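Local coordinates for protein fructose-1,6-bisphosphatase (Pyrococcus furiosus, PDB 1XI6) that hydrolyses fructose 1,6-bisphosphate to fructose 6-phosphate and phosphate with magnesium as cofactor, and in vitro weakly dephosphorylates inositol 1-phosphate, at residues Ser110-Ile124 with Thr209-Ala221. Sequence-based numbering, arbitrary orientation.
Sequences SLAVFKKDKPIYAII and TDIAAGTIIAKEA
Ala213 sets its CB down between the two strands of the hairpin, 4.1 Å from CB of Ala112 on one and 4.0 Å from CB of Ala122 on the other; methyls this small let the helix 209-219 come close to the sheet. Ile216, one turn on, is longer. With CG1 anti to the carbonyl carbon (chi1 -61°) and the second torsion extended (159°), its CD1 reaches Pro119, 3.8 Å from that residue's CB, with Ala112 CB and Phe114 CZ also touching, while its CB and CG2 rest on Ala122. Cut back to alanine, this position would probably leave Pro119 and the end of the Phe114 ring without their partner on the helix. At the other end of the hairpin from Pro119, Ile124 CD1 meets CD1 of Ile217 at 3.7 Å and rests on the backbone CA of Gly214 at the same distance. Helix and strand 110-115 cross at 73°, their axes 7.1 Å apart, helix against antiparallel hairpin in the inositol monophosphatase fold. A classic beta bulge sets Ile120 and Tyr121 together opposite Val113, the pairing continuing on both sides. On the helix side, Ile211 O accepts from both N and OG1 of Thr215. Ala189 and Ala192 of helix 184-193 back Ile124 and Ile217, and Asp210, near the start of helix 209-219, is probably a magnesium ligand.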
ATOM      1  N   SER A 110       5.272   2.467   2.481  1.00 50.00           N
ATOM      2  CA  SER A 110       5.161   1.009   2.283  1.00 50.00           C
ATOM      3  C   SER A 110       6.365   0.356   1.589  1.00 50.00           C
ATOM      4  O   SER A 110       7.042   0.981   0.768  1.00 50.00           O
ATOM      5  CB  SER A 110       3.848   0.637   1.576  1.00 50.00           C
ATOM      6  OG  SER A 110       3.863   1.020   0.220  1.00 50.00           O
ATOM      7  N   LEU A 111       6.620  -0.899   1.945  1.00 50.00           N
ATOM      8  CA  LEU A 111       7.669  -1.704   1.339  1.00 50.00           C
ATOM      9  C   LEU A 111       7.153  -3.096   1.104  1.00 50.00           C
ATOM     10  O   LEU A 111       6.605  -3.702   2.008  1.00 50.00           O
ATOM     11  CB  LEU A 111       8.894  -1.801   2.255  1.00 50.00           C
ATOM     12  CG  LEU A 111       9.643  -0.539   2.680  1.00 50.00           C
ATOM     13  CD1 LEU A 111      10.665  -0.897   3.712  1.00 50.00           C
ATOM     14  CD2 LEU A 111      10.306   0.147   1.489  1.00 50.00           C
ATOM     15  N   ALA A 112       7.331  -3.597  -0.111  1.00 50.00           N
ATOM     16  CA  ALA A 112       7.048  -4.999  -0.429  1.00 50.00           C
ATOM     17  C   ALA A 112       8.328  -5.681  -0.920  1.00 50.00           C
ATOM     18  O   ALA A 112       8.968  -5.207  -1.851  1.00 50.00           O
ATOM     19  CB  ALA A 112       5.924  -5.107  -1.460  1.00 50.00           C
ATOM     20  N   VAL A 113       8.693  -6.783  -0.272  1.00 50.00           N
ATOM     21  CA  VAL A 113       9.971  -7.472  -0.507  1.00 50.00           C
ATOM     22  C   VAL A 113       9.744  -8.847  -1.121  1.00 50.00           C
ATOM     23  O   VAL A 113       9.099  -9.720  -0.523  1.00 50.00           O
ATOM     24  CB  VAL A 113      10.788  -7.627   0.807  1.00 50.00           C
ATOM     25  CG1 VAL A 113      12.020  -8.505   0.600  1.00 50.00           C
ATOM     26  CG2 VAL A 113      11.192  -6.266   1.349  1.00 50.00           C
ATOM     27  N   PHE A 114      10.286  -9.031  -2.318  1.00 50.00           N
ATOM     28  CA  PHE A 114      10.172 -10.299  -3.028  1.00 50.00           C
ATOM     29  C   PHE A 114      11.507 -11.026  -3.071  1.00 50.00           C
ATOM     30  O   PHE A 114      12.562 -10.407  -3.247  1.00 50.00           O
ATOM     31  CB  PHE A 114       9.660 -10.076  -4.447  1.00 50.00           C
ATOM     32  CG  PHE A 114       8.275  -9.509  -4.515  1.00 50.00           C
ATOM     33  CD1 PHE A 114       8.050  -8.141  -4.328  1.00 50.00           C
ATOM     34  CD2 PHE A 114       7.190 -10.332  -4.783  1.00 50.00           C
ATOM     35  CE1 PHE A 114       6.757  -7.608  -4.397  1.00 50.00           C
ATOM     36  CE2 PHE A 114       5.895  -9.809  -4.854  1.00 50.00           C
ATOM     37  CZ  PHE A 114       5.682  -8.445  -4.658  1.00 50.00           C
ATOM     38  N   LYS A 115      11.440 -12.341  -2.884  1.00 50.00           N
ATOM     39  CA  LYS A 115      12.552 -13.235  -3.176  1.00 50.00           C
ATOM     40  C   LYS A 115      12.204 -13.911  -4.491  1.00 50.00           C
ATOM     41  O   LYS A 115      11.366 -14.820  -4.532  1.00 50.00           O
ATOM     42  CB  LYS A 115      12.726 -14.267  -2.064  1.00 50.00           C
ATOM     43  CG  LYS A 115      13.935 -15.149  -2.245  1.00 50.00           C
ATOM     44  CD  LYS A 115      14.054 -16.161  -1.132  1.00 50.00           C
ATOM     45  CE  LYS A 115      15.510 -16.484  -0.865  1.00 50.00           C
ATOM     46  NZ  LYS A 115      15.692 -17.905  -0.464  1.00 50.00           N
ATOM     47  N   LYS A 116      12.842 -13.449  -5.562  1.00 50.00           N
ATOM     48  CA  LYS A 116      12.507 -13.867  -6.929  1.00 50.00           C
ATOM     49  C   LYS A 116      11.088 -13.396  -7.274  1.00 50.00           C
ATOM     50  O   LYS A 116      10.871 -12.190  -7.431  1.00 50.00           O
ATOM     51  CB  LYS A 116      12.725 -15.382  -7.152  1.00 50.00           C
ATOM     52  CG  LYS A 116      14.208 -15.810  -7.150  1.00 50.00           C
ATOM     53  CD  LYS A 116      14.407 -17.326  -7.245  1.00 50.00           C
ATOM     54  CE  LYS A 116      14.564 -17.986  -5.862  1.00 50.00           C
ATOM     55  NZ  LYS A 116      14.639 -19.484  -5.932  1.00 50.00           N
ATOM     56  N   ASP A 117      10.128 -14.310  -7.374  1.00 50.00           N
ATOM     57  CA  ASP A 117       8.756 -13.922  -7.744  1.00 50.00           C
ATOM     58  C   ASP A 117       7.718 -14.118  -6.626  1.00 50.00           C
ATOM     59  O   ASP A 117       6.566 -13.700  -6.754  1.00 50.00           O
ATOM     60  CB  ASP A 117       8.322 -14.616  -9.054  1.00 50.00           C
ATOM     61  CG  ASP A 117       8.534 -13.730 -10.299  1.00 50.00           C
ATOM     62  OD1 ASP A 117       9.448 -12.869 -10.303  1.00 50.00           O
ATOM     63  OD2 ASP A 117       7.781 -13.892 -11.289  1.00 50.00           O
ATOM     64  N   LYS A 118       8.128 -14.752  -5.532  1.00 50.00           N
ATOM     65  CA  LYS A 118       7.264 -14.888  -4.368  1.00 50.00           C
ATOM     66  C   LYS A 118       7.499 -13.706  -3.424  1.00 50.00           C
ATOM     67  O   LYS A 118       8.657 -13.375  -3.134  1.00 50.00           O
ATOM     68  CB  LYS A 118       7.509 -16.220  -3.647  1.00 50.00           C
ATOM     69  N   PRO A 119       6.408 -13.044  -2.968  1.00 50.00           N
ATOM     70  CA  PRO A 119       6.476 -12.084  -1.863  1.00 50.00           C
ATOM     71  C   PRO A 119       6.856 -12.772  -0.560  1.00 50.00           C
ATOM     72  O   PRO A 119       6.361 -13.859  -0.281  1.00 50.00           O
ATOM     73  CB  PRO A 119       5.043 -11.554  -1.777  1.00 50.00           C
ATOM     74  CG  PRO A 119       4.205 -12.609  -2.385  1.00 50.00           C
ATOM     75  CD  PRO A 119       5.036 -13.151  -3.499  1.00 50.00           C
ATOM     76  N   ILE A 120       7.739 -12.153   0.220  1.00 50.00           N
ATOM     77  CA  ILE A 120       8.152 -12.725   1.513  1.00 50.00           C
ATOM     78  C   ILE A 120       7.901 -11.798   2.706  1.00 50.00           C
ATOM     79  O   ILE A 120       7.884 -12.255   3.847  1.00 50.00           O
ATOM     80  CB  ILE A 120       9.644 -13.198   1.527  1.00 50.00           C
ATOM     81  CG1 ILE A 120      10.618 -12.037   1.269  1.00 50.00           C
ATOM     82  CG2 ILE A 120       9.856 -14.348   0.536  1.00 50.00           C
ATOM     83  CD1 ILE A 120      11.934 -12.168   2.031  1.00 50.00           C
ATOM     84  N   TYR A 121       7.710 -10.506   2.432  1.00 50.00           N
ATOM     85  CA  TYR A 121       7.554  -9.482   3.465  1.00 50.00           C
ATOM     86  C   TYR A 121       6.972  -8.211   2.880  1.00 50.00           C
ATOM     87  O   TYR A 121       7.389  -7.752   1.809  1.00 50.00           O
ATOM     88  CB  TYR A 121       8.902  -9.156   4.108  1.00 50.00           C
ATOM     89  CG  TYR A 121       8.824  -8.453   5.442  1.00 50.00           C
ATOM     90  CD1 TYR A 121       9.544  -7.290   5.673  1.00 50.00           C
ATOM     91  CD2 TYR A 121       8.040  -8.957   6.480  1.00 50.00           C
ATOM     92  CE1 TYR A 121       9.495  -6.642   6.898  1.00 50.00           C
ATOM     93  CE2 TYR A 121       7.979  -8.313   7.715  1.00 50.00           C
ATOM     94  CZ  TYR A 121       8.709  -7.157   7.911  1.00 50.00           C
ATOM     95  OH  TYR A 121       8.651  -6.520   9.123  1.00 50.00           O
ATOM     96  N   ALA A 122       5.998  -7.653   3.590  1.00 50.00           N
ATOM     97  CA  ALA A 122       5.412  -6.375   3.226  1.00 50.00           C
ATOM     98  C   ALA A 122       5.085  -5.620   4.499  1.00 50.00           C
ATOM     99  O   ALA A 122       4.676  -6.219   5.487  1.00 50.00           O
ATOM    100  CB  ALA A 122       4.172  -6.565   2.362  1.00 50.00           C
ATOM    101  N   ILE A 123       5.299  -4.309   4.473  1.00 50.00           N
ATOM    102  CA  ILE A 123       4.932  -3.442   5.589  1.00 50.00           C
ATOM    103  C   ILE A 123       4.172  -2.198   5.142  1.00 50.00           C
ATOM    104  O   ILE A 123       4.387  -1.678   4.049  1.00 50.00           O
ATOM    105  CB  ILE A 123       6.148  -3.004   6.437  1.00 50.00           C
ATOM    106  CG1 ILE A 123       7.106  -2.147   5.605  1.00 50.00           C
ATOM    107  CG2 ILE A 123       6.855  -4.220   7.037  1.00 50.00           C
ATOM    108  CD1 ILE A 123       7.541  -0.876   6.290  1.00 50.00           C
ATOM    109  N   ILE A 124       3.264  -1.744   5.996  1.00 50.00           N
ATOM    110  CA  ILE A 124       2.671  -0.428   5.874  1.00 50.00           C
ATOM    111  C   ILE A 124       2.793   0.226   7.235  1.00 50.00           C
ATOM    112  O   ILE A 124       2.327  -0.319   8.233  1.00 50.00           O
ATOM    113  CB  ILE A 124       1.215  -0.485   5.389  1.00 50.00           C
ATOM    114  CG1 ILE A 124       1.184  -0.901   3.922  1.00 50.00           C
ATOM    115  CG2 ILE A 124       0.540   0.876   5.542  1.00 50.00           C
ATOM    116  CD1 ILE A 124      -0.129  -1.393   3.434  1.00 50.00           C
ATOM    117  N   THR A 209       3.102  -0.097  -7.730  1.00 50.00           N
ATOM    118  CA  THR A 209       3.854   0.604  -6.662  1.00 50.00           C
ATOM    119  C   THR A 209       2.929   1.121  -5.535  1.00 50.00           C
ATOM    120  O   THR A 209       3.398   1.381  -4.418  1.00 50.00           O
ATOM    121  CB  THR A 209       4.790   1.756  -7.177  1.00 50.00           C
ATOM    122  OG1 THR A 209       4.032   2.753  -7.874  1.00 50.00           O
ATOM    123  CG2 THR A 209       5.870   1.212  -8.083  1.00 50.00           C
ATOM    124  N   ASP A 210       1.631   1.250  -5.832  1.00 50.00           N
ATOM    125  CA  ASP A 210       0.637   1.655  -4.835  1.00 50.00           C
ATOM    126  C   ASP A 210       0.057   0.465  -4.091  1.00 50.00           C
ATOM    127  O   ASP A 210      -0.123   0.519  -2.878  1.00 50.00           O
ATOM    128  CB  ASP A 210      -0.511   2.459  -5.470  1.00 50.00           C
ATOM    129  CG  ASP A 210      -0.033   3.721  -6.181  1.00 50.00           C
ATOM    130  OD1 ASP A 210      -0.382   3.899  -7.369  1.00 50.00           O
ATOM    131  OD2 ASP A 210       0.692   4.534  -5.554  1.00 50.00           O
ATOM    132  N   ILE A 211      -0.236  -0.615  -4.802  1.00 50.00           N
ATOM    133  CA  ILE A 211      -1.105  -1.637  -4.217  1.00 50.00           C
ATOM    134  C   ILE A 211      -0.393  -2.912  -3.753  1.00 50.00           C
ATOM    135  O   ILE A 211      -0.993  -3.738  -3.071  1.00 50.00           O
ATOM    136  CB  ILE A 211      -2.273  -1.971  -5.165  1.00 50.00           C
ATOM    137  CG1 ILE A 211      -1.760  -2.633  -6.447  1.00 50.00           C
ATOM    138  CG2 ILE A 211      -3.076  -0.699  -5.480  1.00 50.00           C
ATOM    139  CD1 ILE A 211      -2.739  -3.616  -7.041  1.00 50.00           C
ATOM    140  N   ALA A 212       0.879  -3.055  -4.105  1.00 50.00           N
ATOM    141  CA  ALA A 212       1.656  -4.252  -3.802  1.00 50.00           C
ATOM    142  C   ALA A 212       1.625  -4.659  -2.320  1.00 50.00           C
ATOM    143  O   ALA A 212       1.064  -5.703  -1.980  1.00 50.00           O
ATOM    144  CB  ALA A 212       3.088  -4.095  -4.294  1.00 50.00           C
ATOM    145  N   ALA A 213       2.208  -3.835  -1.453  1.00 50.00           N
ATOM    146  CA  ALA A 213       2.275  -4.132  -0.018  1.00 50.00           C
ATOM    147  C   ALA A 213       0.886  -4.329   0.606  1.00 50.00           C
ATOM    148  O   ALA A 213       0.684  -5.243   1.403  1.00 50.00           O
ATOM    149  CB  ALA A 213       3.050  -3.051   0.712  1.00 50.00           C
ATOM    150  N   GLY A 214      -0.061  -3.478   0.219  1.00 50.00           N
ATOM    151  CA  GLY A 214      -1.435  -3.556   0.691  1.00 50.00           C
ATOM    152  C   GLY A 214      -2.181  -4.808   0.269  1.00 50.00           C
ATOM    153  O   GLY A 214      -3.037  -5.288   1.016  1.00 50.00           O
ATOM    154  N   THR A 215      -1.871  -5.327  -0.925  1.00 50.00           N
ATOM    155  CA  THR A 215      -2.401  -6.620  -1.388  1.00 50.00           C
ATOM    156  C   THR A 215      -1.873  -7.757  -0.520  1.00 50.00           C
ATOM    157  O   THR A 215      -2.640  -8.588  -0.035  1.00 50.00           O
ATOM    158  CB  THR A 215      -2.017  -6.928  -2.849  1.00 50.00           C
ATOM    159  OG1 THR A 215      -2.509  -5.899  -3.712  1.00 50.00           O
ATOM    160  N   ILE A 216      -0.559  -7.777  -0.322  1.00 50.00           N
ATOM    161  CA  ILE A 216       0.086  -8.826   0.447  1.00 50.00           C
ATOM    162  C   ILE A 216      -0.507  -8.872   1.851  1.00 50.00           C
ATOM    163  O   ILE A 216      -0.923  -9.941   2.303  1.00 50.00           O
ATOM    164  CB  ILE A 216       1.621  -8.664   0.465  1.00 50.00           C
ATOM    165  CG1 ILE A 216       2.164  -8.746  -0.963  1.00 50.00           C
ATOM    166  CG2 ILE A 216       2.273  -9.712   1.360  1.00 50.00           C
ATOM    167  CD1 ILE A 216       3.536  -8.127  -1.156  1.00 50.00           C
ATOM    168  N   ILE A 217      -0.568  -7.715   2.515  1.00 50.00           N
ATOM    169  CA  ILE A 217      -1.087  -7.618   3.891  1.00 50.00           C
ATOM    170  C   ILE A 217      -2.564  -8.041   3.962  1.00 50.00           C
ATOM    171  O   ILE A 217      -2.943  -8.815   4.839  1.00 50.00           O
ATOM    172  CB  ILE A 217      -0.816  -6.210   4.515  1.00 50.00           C
ATOM    173  CG1 ILE A 217       0.696  -6.025   4.744  1.00 50.00           C
ATOM    174  CG2 ILE A 217      -1.575  -6.019   5.820  1.00 50.00           C
ATOM    175  CD1 ILE A 217       1.186  -4.591   4.875  1.00 50.00           C
ATOM    176  N   ALA A 218      -3.376  -7.558   3.025  1.00 50.00           N
ATOM    177  CA  ALA A 218      -4.797  -7.898   2.982  1.00 50.00           C
ATOM    178  C   ALA A 218      -5.034  -9.378   2.676  1.00 50.00           C
ATOM    179  O   ALA A 218      -5.862 -10.017   3.339  1.00 50.00           O
ATOM    180  CB  ALA A 218      -5.533  -7.023   1.988  1.00 50.00           C
ATOM    181  N   LYS A 219      -4.311  -9.920   1.690  1.00 50.00           N
ATOM    182  CA  LYS A 219      -4.451 -11.337   1.327  1.00 50.00           C
ATOM    183  C   LYS A 219      -4.126 -12.205   2.535  1.00 50.00           C
ATOM    184  O   LYS A 219      -4.886 -13.115   2.859  1.00 50.00           O
ATOM    185  CB  LYS A 219      -3.588 -11.718   0.112  1.00 50.00           C
ATOM    186  N   GLU A 220      -3.019 -11.888   3.207  1.00 50.00           N
ATOM    187  CA  GLU A 220      -2.555 -12.607   4.398  1.00 50.00           C
ATOM    188  C   GLU A 220      -3.500 -12.499   5.592  1.00 50.00           C
ATOM    189  O   GLU A 220      -3.290 -13.158   6.616  1.00 50.00           O
ATOM    190  CB  GLU A 220      -1.174 -12.101   4.828  1.00 50.00           C
ATOM    191  CG  GLU A 220      -0.037 -12.495   3.906  1.00 50.00           C
ATOM    192  CD  GLU A 220       0.323 -13.970   3.983  1.00 50.00           C
ATOM    193  OE1 GLU A 220       0.497 -14.585   2.909  1.00 50.00           O
ATOM    194  OE2 GLU A 220       0.445 -14.516   5.104  1.00 50.00           O
ATOM    195  N   ALA A 221      -4.524 -11.657   5.471  1.00 50.00           N
ATOM    196  CA  ALA A 221      -5.494 -11.483   6.538  1.00 50.00           C
ATOM    197  C   ALA A 221      -6.868 -12.017   6.135  1.00 50.00           C
ATOM    198  O   ALA A 221      -7.834 -11.869   6.891  1.00 50.00           O
ATOM    199  CB  ALA A 221      -5.577 -10.026   6.929  1.00 50.00           C
TER